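Local coordinates for protein alpha-L-rhamnosidase (Aspergillus terreus, PDB 6GSZ) that probably hydrolyses terminal non-reducing alpha-L-rhamnose residues in alpha-L-rhamnosides and binds calcium, at residues 35-40 with 839-844; 262-267 with 466-471; 460-465 with 758-763. All coordinates share one frame; numbering follows the deposited sequence.

Contact 1 (35-40 with 839-844); sequences DWEQRA and NTRATV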
loop_
_atom_site.group_PDB
_atom_site.type_symbol
_atom_site.label_atom_id
_atom_site.label_comp_id
_atom_site.label_asym_id
_atom_site.label_seq_id
_atom_site.Cartn_x
_atom_site.Cartn_y
_atom_site.Cartn_z
ATOM N N ASP A 35 -21.788 10.804 -23.899
ATOM C CA ASP A 35 -21.233 12.161 -24.065
ATOM C C ASP A 35 -21.700 13.099 -22.950
ATOM O O ASP A 35 -21.992 14.274 -23.174
ATOM C CB ASP A 35 -21.639 12.758 -25.416
ATOM C CG ASP A 35 -20.956 12.105 -26.577
ATOM O OD1 ASP A 35 -19.808 11.686 -26.453
ATOM O OD2 ASP A 35 -21.586 12.081 -27.627
ATOM N N TRP A 36 -21.693 12.598 -21.714
ATOM C CA TRP A 36 -22.224 13.366 -20.610
ATOM C C TRP A 36 -21.103 14.116 -19.886
ATOM O O TRP A 36 -20.067 13.518 -19.550
ATOM C CB TRP A 36 -22.958 12.430 -19.644
ATOM C CG TRP A 36 -23.736 13.147 -18.585
ATOM C CD1 TRP A 36 -25.051 13.495 -18.629
ATOM C CD2 TRP A 36 -23.247 13.583 -17.295
ATOM N NE1 TRP A 36 -25.416 14.137 -17.482
ATOM C CE2 TRP A 36 -24.332 14.203 -16.643
ATOM C CE3 TRP A 36 -22.006 13.530 -16.631
ATOM C CZ2 TRP A 36 -24.213 14.765 -15.374
ATOM C CZ3 TRP A 36 -21.907 14.067 -15.366
ATOM C CH2 TRP A 36 -22.995 14.654 -14.737
ATOM N N GLU A 37 -21.362 15.390 -19.598
ATOM C CA GLU A 37 -20.493 16.220 -18.788
ATOM C C GLU A 37 -21.353 16.988 -17.792
ATOM O O GLU A 37 -22.503 17.323 -18.067
ATOM C CB GLU A 37 -19.677 17.181 -19.662
ATOM C CG GLU A 37 -18.623 16.461 -20.477
ATOM C CD GLU A 37 -17.742 17.299 -21.386
ATOM O OE1 GLU A 37 -18.285 17.931 -22.321
ATOM O OE2 GLU A 37 -16.509 17.302 -21.169
ATOM N N GLN A 38 -20.785 17.255 -16.618
ATOM C CA GLN A 38 -21.486 18.001 -15.597
ATOM C C GLN A 38 -21.401 19.516 -15.865
ATOM O O GLN A 38 -20.335 20.023 -16.211
ATOM C CB GLN A 38 -20.793 17.681 -14.256
ATOM C CG GLN A 38 -21.417 18.388 -13.050
ATOM C CD GLN A 38 -20.674 18.048 -11.795
ATOM O OE1 GLN A 38 -20.877 16.962 -11.226
ATOM N NE2 GLN A 38 -19.849 19.004 -11.357
ATOM N N ARG A 39 -22.518 20.237 -15.655
ATOM C CA ARG A 39 -22.464 21.677 -15.645
ATOM C C ARG A 39 -22.607 22.282 -14.244
ATOM O O ARG A 39 -22.160 23.416 -14.033
ATOM C CB ARG A 39 -23.477 22.293 -16.603
ATOM C CG ARG A 39 -24.926 22.055 -16.222
ATOM C CD ARG A 39 -25.867 22.852 -17.136
ATOM N NE ARG A 39 -25.444 24.242 -17.294
ATOM C CZ ARG A 39 -24.869 24.780 -18.386
ATOM N NH1 ARG A 39 -24.691 24.085 -19.511
ATOM N NH2 ARG A 39 -24.469 26.040 -18.331
ATOM N N ALA A 40 -23.196 21.539 -13.291
ATOM C CA ALA A 40 -23.440 22.113 -11.973
ATOM C C ALA A 40 -23.655 20.971 -10.998
ATOM O O ALA A 40 -23.900 19.839 -11.389
ATOM C CB ALA A 40 -24.651 23.018 -11.962
ATOM N N ASN A 839 -18.521 12.313 -17.329
ATOM C CA ASN A 839 -17.712 13.492 -17.006
ATOM C C ASN A 839 -16.262 13.375 -17.488
ATOM O O ASN A 839 -15.432 14.221 -17.106
ATOM C CB ASN A 839 -17.777 13.838 -15.510
ATOM C CG ASN A 839 -17.783 15.338 -15.284
ATOM O OD1 ASN A 839 -18.159 16.106 -16.196
ATOM N ND2 ASN A 839 -17.402 15.793 -14.098
ATOM N N THR A 840 -15.951 12.338 -18.286
ATOM C CA THR A 840 -14.611 12.182 -18.863
ATOM C C THR A 840 -14.711 12.123 -20.394
ATOM O O THR A 840 -15.796 11.914 -20.950
ATOM C CB THR A 840 -13.894 10.939 -18.319
ATOM O OG1 THR A 840 -14.448 9.733 -18.878
ATOM C CG2 THR A 840 -13.923 10.892 -16.805
ATOM N N ARG A 841 -13.531 12.185 -21.016
ATOM C CA ARG A 841 -13.392 11.979 -22.452
ATOM C C ARG A 841 -12.159 11.114 -22.680
ATOM O O ARG A 841 -11.267 11.039 -21.798
ATOM C CB ARG A 841 -13.298 13.268 -23.270
ATOM C CG ARG A 841 -14.528 14.156 -23.179
ATOM C CD ARG A 841 -14.518 15.310 -24.133
ATOM N NE ARG A 841 -14.458 14.905 -25.543
ATOM C CZ ARG A 841 -15.513 14.484 -26.262
ATOM N NH1 ARG A 841 -16.730 14.434 -25.738
ATOM N NH2 ARG A 841 -15.361 14.174 -27.539
ATOM N N ALA A 842 -12.123 10.416 -23.806
ATOM C CA ALA A 842 -11.009 9.568 -24.126
ATOM C C ALA A 842 -10.554 9.799 -25.575
ATOM O O ALA A 842 -11.311 10.279 -26.429
ATOM C CB ALA A 842 -11.382 8.125 -23.915
ATOM N N THR A 843 -9.301 9.441 -25.827
ATOM C CA THR A 843 -8.770 9.300 -27.159
ATOM C C THR A 843 -8.523 7.810 -27.401
ATOM O O THR A 843 -7.724 7.198 -26.683
ATOM C CB THR A 843 -7.475 10.094 -27.369
ATOM O OG1 THR A 843 -7.777 11.461 -27.132
ATOM C CG2 THR A 843 -6.931 9.967 -28.777
ATOM N N VAL A 844 -9.275 7.244 -28.346
ATOM C CA VAL A 844 -9.123 5.875 -28.726
ATOM C C VAL A 844 -8.174 5.833 -29.920
ATOM O O VAL A 844 -8.438 6.470 -30.950
ATOM C CB VAL A 844 -10.483 5.237 -29.044
ATOM C CG1 VAL A 844 -10.327 3.791 -29.489
ATOM C CG2 VAL A 844 -11.458 5.379 -27.883
HETATM O O HOH W 1 -18.278 12.749 -21.548
HETATM O O HOH W 2 -14.974 15.807 -19.744
#
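Two donors grip Trp36 O. Asn839 N donates to Trp36 O at 3.0 Å, and a water donates to the same oxygen at 2.8 Å. The same water donates to Thr840 O, so it ties the two backbones together a second time. The other strong link runs from the backbone of Gln38 to a side chain. Gln38 N donates to Asn839 OD1 at 2.9 Å. The bond is nearly straight at the hydrogen (173°), but the donor stands above the amide plane, 51° out of it. Asn839 OD1 also rests against Glu37 CA (3.5 Å). The rotation of the amide is fixed at its other end, where ND2 bonds Ser60 O and Ser62 OG. With chi1 at -171°, the Trp36 indole swings away from its own N. This puts an edge beside Asn839: Trp36 CE3 lies 3.8 Å from Asn839 N, in the ring plane. Trp36 NE1 bonds His91 O. The charged side chains meet more loosely. Asp35 OD1 stays 4.2 Å from Arg841 NH1, too far for a salt bridge; Arg841 NE pairs with Asp855 instead. Glu37 OE2 takes a bond from a second water, which reaches Asn839 O only weakly. Asp35 O is a ligand of a calcium ion at this edge. Beyond the contact, Arg39 and Ala40 face Phe85 in a classic beta bulge of strand 38-46. The whole is a junction between domains: the approach to a strand of the N-terminal immunoglobulin-like domain meets the approach to strand 841-845 of the C-terminal domain.

Contact 2 (262-267 with 466-471); sequences EIYDGE and ERLGWT. With BGC (beta-D-glucopyranose), chain B.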
loop_
_atom_site.group_PDB
_atom_site.type_symbol
_atom_site.label_atom_id
_atom_site.label_comp_id
_atom_site.label_asym_id
_atom_site.label_seq_id
_atom_site.Cartn_x
_atom_site.Cartn_y
_atom_site.Cartn_z
ATOM N N GLU A 262 5.092 -10.769 18.758
ATOM C CA GLU A 262 6.183 -10.037 18.098
ATOM C C GLU A 262 5.945 -10.122 16.595
ATOM O O GLU A 262 5.582 -11.163 16.097
ATOM C CB GLU A 262 7.537 -10.670 18.419
ATOM C CG GLU A 262 7.813 -10.809 19.889
ATOM C CD GLU A 262 9.141 -11.479 20.096
ATOM O OE1 GLU A 262 10.185 -10.874 19.715
ATOM O OE2 GLU A 262 9.130 -12.601 20.712
ATOM N N ILE A 263 6.185 -8.995 15.912
ATOM C CA ILE A 263 6.019 -8.887 14.450
ATOM C C ILE A 263 6.762 -10.059 13.791
ATOM O O ILE A 263 6.205 -10.819 12.974
ATOM C CB ILE A 263 6.526 -7.518 13.931
ATOM C CG1 ILE A 263 5.723 -6.329 14.483
ATOM C CG2 ILE A 263 6.575 -7.485 12.415
ATOM C CD1 ILE A 263 4.243 -6.328 14.154
ATOM N N TYR A 264 8.071 -10.166 14.102
ATOM C CA TYR A 264 8.912 -11.164 13.406
ATOM C C TYR A 264 8.765 -12.571 13.970
ATOM O O TYR A 264 8.570 -13.570 13.241
ATOM C CB TYR A 264 10.395 -10.802 13.401
ATOM C CG TYR A 264 10.771 -9.539 12.659
ATOM C CD1 TYR A 264 9.979 -8.957 11.662
ATOM C CD2 TYR A 264 11.951 -8.906 12.990
ATOM C CE1 TYR A 264 10.402 -7.798 11.022
ATOM C CE2 TYR A 264 12.387 -7.772 12.349
ATOM C CZ TYR A 264 11.605 -7.201 11.346
ATOM O OH TYR A 264 12.046 -6.043 10.757
ATOM N N ASP A 265 8.889 -12.707 15.296
ATOM C CA ASP A 265 9.002 -14.058 15.831
ATOM C C ASP A 265 7.667 -14.783 16.031
ATOM O O ASP A 265 7.651 -16.006 16.002
ATOM C CB ASP A 265 9.861 -14.105 17.088
ATOM C CG ASP A 265 11.363 -14.004 16.824
ATOM O OD1 ASP A 265 11.793 -14.144 15.634
ATOM O OD2 ASP A 265 12.115 -13.735 17.815
ATOM N N GLY A 266 6.563 -14.058 16.198
ATOM C CA GLY A 266 5.251 -14.635 16.356
ATOM C C GLY A 266 4.716 -14.454 17.775
ATOM O O GLY A 266 5.201 -13.650 18.556
ATOM N N GLU A 267 3.681 -15.219 18.067
ATOM C CA GLU A 267 2.901 -15.073 19.300
ATOM C C GLU A 267 2.868 -16.405 20.066
ATOM O O GLU A 267 2.569 -17.461 19.474
ATOM C CB GLU A 267 1.461 -14.654 19.005
ATOM C CG GLU A 267 0.605 -14.605 20.255
ATOM C CD GLU A 267 -0.693 -13.827 20.129
ATOM O OE1 GLU A 267 -0.637 -12.686 19.562
ATOM O OE2 GLU A 267 -1.761 -14.412 20.484
ATOM N N GLU A 466 12.489 -8.082 8.153
ATOM C CA GLU A 466 12.648 -6.812 7.413
ATOM C C GLU A 466 11.287 -6.119 7.434
ATOM O O GLU A 466 10.925 -5.560 8.422
ATOM C CB GLU A 466 13.284 -7.097 6.042
ATOM C CG GLU A 466 13.822 -5.862 5.338
ATOM C CD GLU A 466 14.914 -6.138 4.329
ATOM O OE1 GLU A 466 15.191 -7.313 4.067
ATOM O OE2 GLU A 466 15.492 -5.177 3.819
ATOM N N ARG A 467 10.565 -6.104 6.302
ATOM C CA ARG A 467 9.201 -5.523 6.246
ATOM C C ARG A 467 9.311 -4.024 6.512
ATOM O O ARG A 467 8.557 -3.468 7.291
ATOM C CB ARG A 467 8.203 -6.256 7.158
ATOM C CG ARG A 467 8.423 -7.752 7.346
ATOM C CD ARG A 467 7.390 -8.360 8.246
ATOM N NE ARG A 467 7.785 -9.679 8.662
ATOM C CZ ARG A 467 7.021 -10.455 9.418
ATOM N NH1 ARG A 467 5.819 -10.055 9.766
ATOM N NH2 ARG A 467 7.448 -11.645 9.828
ATOM N N LEU A 468 10.240 -3.364 5.794
ATOM C CA LEU A 468 10.506 -1.951 5.997
ATOM C C LEU A 468 9.998 -1.163 4.784
ATOM O O LEU A 468 9.813 -1.732 3.663
ATOM C CB LEU A 468 12.018 -1.726 6.135
ATOM C CG LEU A 468 12.703 -2.588 7.195
ATOM C CD1 LEU A 468 14.201 -2.366 7.180
ATOM C CD2 LEU A 468 12.124 -2.340 8.604
ATOM N N GLY A 469 9.810 0.134 5.013
ATOM C CA GLY A 469 9.282 0.993 3.934
ATOM C C GLY A 469 10.335 1.416 2.922
ATOM O O GLY A 469 10.719 2.585 2.866
ATOM N N TRP A 470 10.870 0.420 2.211
ATOM C CA TRP A 470 11.960 0.671 1.259
ATOM C C TRP A 470 11.521 1.613 0.116
ATOM O O TRP A 470 10.547 1.379 -0.609
ATOM C CB TRP A 470 12.501 -0.644 0.730
ATOM C CG TRP A 470 13.492 -1.293 1.657
ATOM C CD1 TRP A 470 13.267 -2.307 2.540
ATOM C CD2 TRP A 470 14.887 -0.985 1.740
ATOM N NE1 TRP A 470 14.437 -2.645 3.161
ATOM C CE2 TRP A 470 15.448 -1.839 2.709
ATOM C CE3 TRP A 470 15.698 -0.066 1.093
ATOM C CZ2 TRP A 470 16.801 -1.799 3.020
ATOM C CZ3 TRP A 470 17.035 -0.015 1.395
ATOM C CH2 TRP A 470 17.576 -0.872 2.373
ATOM N N THR A 471 12.261 2.706 0.007
ATOM C CA THR A 471 11.896 3.816 -0.884
ATOM C C THR A 471 11.980 3.448 -2.370
ATOM O O THR A 471 11.117 3.801 -3.152
ATOM C CB THR A 471 12.739 5.034 -0.493
ATOM O OG1 THR A 471 14.135 4.705 -0.463
ATOM C CG2 THR A 471 12.293 5.583 0.838
HETATM C C2 BGC B . 14.621 -4.019 -0.795
HETATM C C3 BGC B . 15.646 -3.240 -1.571
HETATM C C4 BGC B . 16.948 -2.918 -0.871
HETATM C C5 BGC B . 17.388 -4.183 -0.313
HETATM C C6 BGC B . 18.719 -3.879 0.345
HETATM C C1 BGC B . 15.281 -5.215 -0.131
HETATM O O1 BGC B . 14.276 -6.001 0.478
HETATM O O2 BGC B . 13.770 -4.719 -1.671
HETATM O O3 BGC B . 15.140 -2.030 -1.772
HETATM O O4 BGC B . 17.989 -2.298 -1.661
HETATM O O5 BGC B . 16.446 -4.834 0.601
HETATM O O6 BGC B . 19.147 -5.050 1.046
HETATM O O HOH W 3 6.177 -13.357 11.906
#
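The three-residue turn of a beta-hairpin, between strands 258-262 and 266-270, sets Ile263 and Tyr264 against Glu466 and Arg467 of the loop that walls the glucose site. Backbone bonds in both directions between Glu262 and Gly266 close the hairpin. Tyr264 OH donates to Glu466 O at 2.6 Å, the shortest bond of the contact. The carbonyl is met from the side (121° at the oxygen), with the donor 15° out of its plane. The same hydroxyl also bonds Gly214 N, so two backbone groups hold it. Tyr264 and Arg467 run alongside each other, pointing opposite ways. Tyr264 CD1 lies over one face of the guanidinium, off its centre, 3.8 Å from Arg467 NE. The two planes are 52° apart, so this is not a parallel stack. The arginine chain runs extended from CG to NE, which carries the guanidinium to the hairpin. There Arg467 NH1 lies 3.3 Å from Ile263 O and 3.8 Å from Ile263 CG2. A water in the guanidinium plane accepts from Arg467 NH2 at 3.0 Å and also reaches Ile263 O and Tyr264 O. Arg467 NH1 bonds Tyr395 O, and NE bonds Arg464 O. On the far side of the loop, Trp470 NE1 donates to Glu466 OE2 at 2.8 Å, on its anti side and tilted from the indole plane, while one indole face lies against BGC C4. Glu466 OE1 forms salt bridges with Arg464 NE and Arg371 NH2. The buried Arg467 charge is thus probably spread over neutral acceptors. The short Tyr264 bond is consistent with a fixed Glu466 backbone behind the sugar wall.

Contact 3 (460-465 with 758-763); sequences DCPQRD and SFNHYA. With BGC (beta-D-glucopyranose), chain B.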
loop_
_atom_site.group_PDB
_atom_site.type_symbol
_atom_site.label_atom_id
_atom_site.label_comp_id
_atom_site.label_asym_id
_atom_site.label_seq_id
_atom_site.Cartn_x
_atom_site.Cartn_y
_atom_site.Cartn_z
ATOM N N ASP A 460 8.910 -3.776 1.613
ATOM C CA ASP A 460 9.643 -4.575 0.690
ATOM C C ASP A 460 9.149 -6.024 0.662
ATOM O O ASP A 460 9.025 -6.646 -0.387
ATOM C CB ASP A 460 11.144 -4.575 0.960
ATOM C CG ASP A 460 11.586 -5.112 2.325
ATOM O OD1 ASP A 460 10.901 -4.851 3.343
ATOM O OD2 ASP A 460 12.647 -5.791 2.323
ATOM N N CYS A 461 8.933 -6.586 1.864
ATOM C CA CYS A 461 8.475 -7.959 1.977
ATOM C C CYS A 461 7.737 -8.145 3.303
ATOM O O CYS A 461 7.799 -7.274 4.147
ATOM C CB CYS A 461 9.624 -8.965 1.872
ATOM S SG CYS A 461 10.930 -8.753 3.110
ATOM N N PRO A 462 6.935 -9.209 3.430
ATOM C CA PRO A 462 6.103 -9.418 4.607
ATOM C C PRO A 462 6.490 -10.588 5.504
ATOM O O PRO A 462 5.775 -10.804 6.455
ATOM C CB PRO A 462 4.774 -9.799 3.907
ATOM C CG PRO A 462 5.212 -10.662 2.743
ATOM C CD PRO A 462 6.566 -10.114 2.332
ATOM N N GLN A 463 7.587 -11.271 5.218
ATOM C CA GLN A 463 7.833 -12.585 5.871
ATOM C C GLN A 463 9.083 -12.607 6.745
ATOM O O GLN A 463 8.994 -13.156 7.853
ATOM C CB GLN A 463 7.825 -13.688 4.805
ATOM C CG GLN A 463 9.090 -13.856 3.971
ATOM C CD GLN A 463 9.419 -12.688 3.074
ATOM O OE1 GLN A 463 9.947 -11.677 3.527
ATOM N NE2 GLN A 463 9.130 -12.805 1.782
ATOM N N ARG A 464 10.204 -12.086 6.292
ATOM C CA ARG A 464 11.459 -12.183 6.998
ATOM C C ARG A 464 11.589 -11.031 8.005
ATOM O O ARG A 464 10.642 -10.315 8.299
ATOM C CB ARG A 464 12.639 -12.270 6.020
ATOM C CG ARG A 464 12.933 -10.995 5.235
ATOM C CD ARG A 464 13.983 -11.251 4.177
ATOM N NE ARG A 464 14.293 -10.065 3.407
ATOM C CZ ARG A 464 14.592 -10.046 2.108
ATOM N NH1 ARG A 464 14.792 -11.193 1.481
ATOM N NH2 ARG A 464 14.671 -8.872 1.478
ATOM N N ASP A 465 12.794 -10.923 8.568
ATOM C CA ASP A 465 13.147 -9.911 9.564
ATOM C C ASP A 465 13.459 -8.578 8.899
ATOM O O ASP A 465 14.514 -8.061 9.031
ATOM C CB ASP A 465 14.304 -10.399 10.432
ATOM C CG ASP A 465 15.559 -10.790 9.671
ATOM O OD1 ASP A 465 15.497 -10.857 8.414
ATOM O OD2 ASP A 465 16.572 -11.014 10.307
ATOM N N SER A 758 13.483 -13.535 -0.918
ATOM C CA SER A 758 12.082 -13.467 -0.576
ATOM C C SER A 758 11.240 -13.937 -1.771
ATOM O O SER A 758 11.578 -13.680 -2.950
ATOM C CB SER A 758 11.718 -12.055 -0.155
ATOM O OG SER A 758 10.426 -11.675 -0.578
ATOM N N PHE A 759 10.082 -14.542 -1.478
ATOM C CA PHE A 759 9.122 -14.947 -2.487
ATOM C C PHE A 759 7.907 -13.997 -2.521
ATOM O O PHE A 759 6.845 -14.386 -3.041
ATOM C CB PHE A 759 8.681 -16.409 -2.300
ATOM C CG PHE A 759 9.816 -17.362 -2.522
ATOM C CD1 PHE A 759 10.058 -17.836 -3.792
ATOM C CD2 PHE A 759 10.667 -17.749 -1.491
ATOM C CE1 PHE A 759 11.121 -18.697 -4.025
ATOM C CE2 PHE A 759 11.720 -18.609 -1.733
ATOM C CZ PHE A 759 11.948 -19.079 -2.995
ATOM N N ASN A 760 8.041 -12.770 -2.005
ATOM C CA ASN A 760 6.895 -11.869 -1.992
ATOM C C ASN A 760 7.351 -10.410 -1.919
ATOM O O ASN A 760 7.225 -9.749 -0.893
ATOM C CB ASN A 760 5.953 -12.201 -0.842
ATOM C CG ASN A 760 4.545 -11.705 -1.045
ATOM O OD1 ASN A 760 4.281 -10.944 -1.994
ATOM N ND2 ASN A 760 3.613 -12.095 -0.189
ATOM N N HIS A 761 7.863 -9.922 -3.053
ATOM C CA HIS A 761 8.290 -8.521 -3.273
ATOM C C HIS A 761 7.561 -8.007 -4.509
ATOM O O HIS A 761 7.570 -8.732 -5.498
ATOM C CB HIS A 761 9.797 -8.473 -3.589
ATOM C CG HIS A 761 10.758 -8.218 -2.487
ATOM N ND1 HIS A 761 10.983 -9.132 -1.472
ATOM C CD2 HIS A 761 11.626 -7.192 -2.297
ATOM C CE1 HIS A 761 11.921 -8.647 -0.678
ATOM N NE2 HIS A 761 12.335 -7.433 -1.148
ATOM N N TYR A 762 6.939 -6.820 -4.451
ATOM C CA TYR A 762 6.251 -6.286 -5.652
ATOM C C TYR A 762 7.148 -5.695 -6.724
ATOM O O TYR A 762 6.624 -5.443 -7.828
ATOM C CB TYR A 762 5.138 -5.300 -5.259
ATOM C CG TYR A 762 5.459 -4.165 -4.320
ATOM C CD1 TYR A 762 6.534 -3.329 -4.505
ATOM C CD2 TYR A 762 4.672 -3.940 -3.200
ATOM C CE1 TYR A 762 6.786 -2.257 -3.667
ATOM C CE2 TYR A 762 4.921 -2.885 -2.333
ATOM C CZ TYR A 762 6.031 -2.080 -2.522
ATOM O OH TYR A 762 6.259 -1.039 -1.660
ATOM N N ALA A 763 8.450 -5.488 -6.516
ATOM C CA ALA A 763 9.248 -4.780 -7.531
ATOM C C ALA A 763 9.119 -5.406 -8.910
ATOM O O ALA A 763 8.918 -4.658 -9.853
ATOM C CB ALA A 763 10.715 -4.708 -7.108
HETATM C C2 BGC B . 14.621 -4.019 -0.795
HETATM C C3 BGC B . 15.646 -3.240 -1.571
HETATM C C4 BGC B . 16.948 -2.918 -0.871
HETATM C C5 BGC B . 17.388 -4.183 -0.313
HETATM C C6 BGC B . 18.719 -3.879 0.345
HETATM C C1 BGC B . 15.281 -5.215 -0.131
HETATM O O1 BGC B . 14.276 -6.001 0.478
HETATM O O2 BGC B . 13.770 -4.719 -1.671
HETATM O O3 BGC B . 15.140 -2.030 -1.772
HETATM O O4 BGC B . 17.989 -2.298 -1.661
HETATM O O5 BGC B . 16.446 -4.834 0.601
HETATM O O6 BGC B . 19.147 -5.050 1.046
HETATM O O HOH W 4 7.523 -5.301 -2.104
#
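Asp460 O sits over the centre of the His761 imidazole, 3.1 Å above the ring plane, and makes this the tight heart of the contact. Cys461 CB lies 3.4 Å from His761 CE1. The ring is also held at both nitrogens. His761 ND1 shares a hydrogen bond with Ser758 OG at 2.8 Å, and His761 NE2 donates to BGC O1 at 2.9 Å. That sugar oxygen also gives a very short bond to Asp460 OD2. Arg464 turns a guanidinium edge to BGC O1, with Arg464 NH2 3.1 Å from it, while NH1 forms a salt bridge with Glu740. Both segments are loops between helices of the six-hairpin glycosidase domain, an (alpha/alpha)6 barrel, and here they line its glucose pocket. Ser758 forms an ST turn: its OG accepts from Asn760 N. It also accepts from Gln463 NE2, but only weakly. Gln463 bends at chi2 (-65°), which lets its OE1 turn back to accept from Arg464 N, in the carbonyl plane on a lone pair. Nearby, Pro462 CD abuts Asn760 O at 3.3 Å, and Asn760 OD1 turns off to Ser449. The looser side lies around Tyr762, whose side chain makes no direct contact across. A water sits there, donating to Asp460 O at 2.6 Å and accepting from Tyr762 N; it lies over the Tyr762 ring face.

Contact 1 stands apart. Its centre is about 45 Å from that of contact 2 and about 41 Å from that of contact 3. It pairs the N-terminal immunoglobulin-like domain with the C-terminal domain, so it joins domains from the two ends of the sequence. Both other contacts fall between its segments in sequence. Contacts 2 and 3 cross along the chain: 262-267, 460-465, 466-471, then 758-763. Their centres lie about 10 Å apart, and they share the loop before helix 471-484. Leu468 N probably bonds Asp460 OD1 there. Both touch the same glucose, so one loop ties the pocket to a beta-hairpin and to a barrel loop far along the chain.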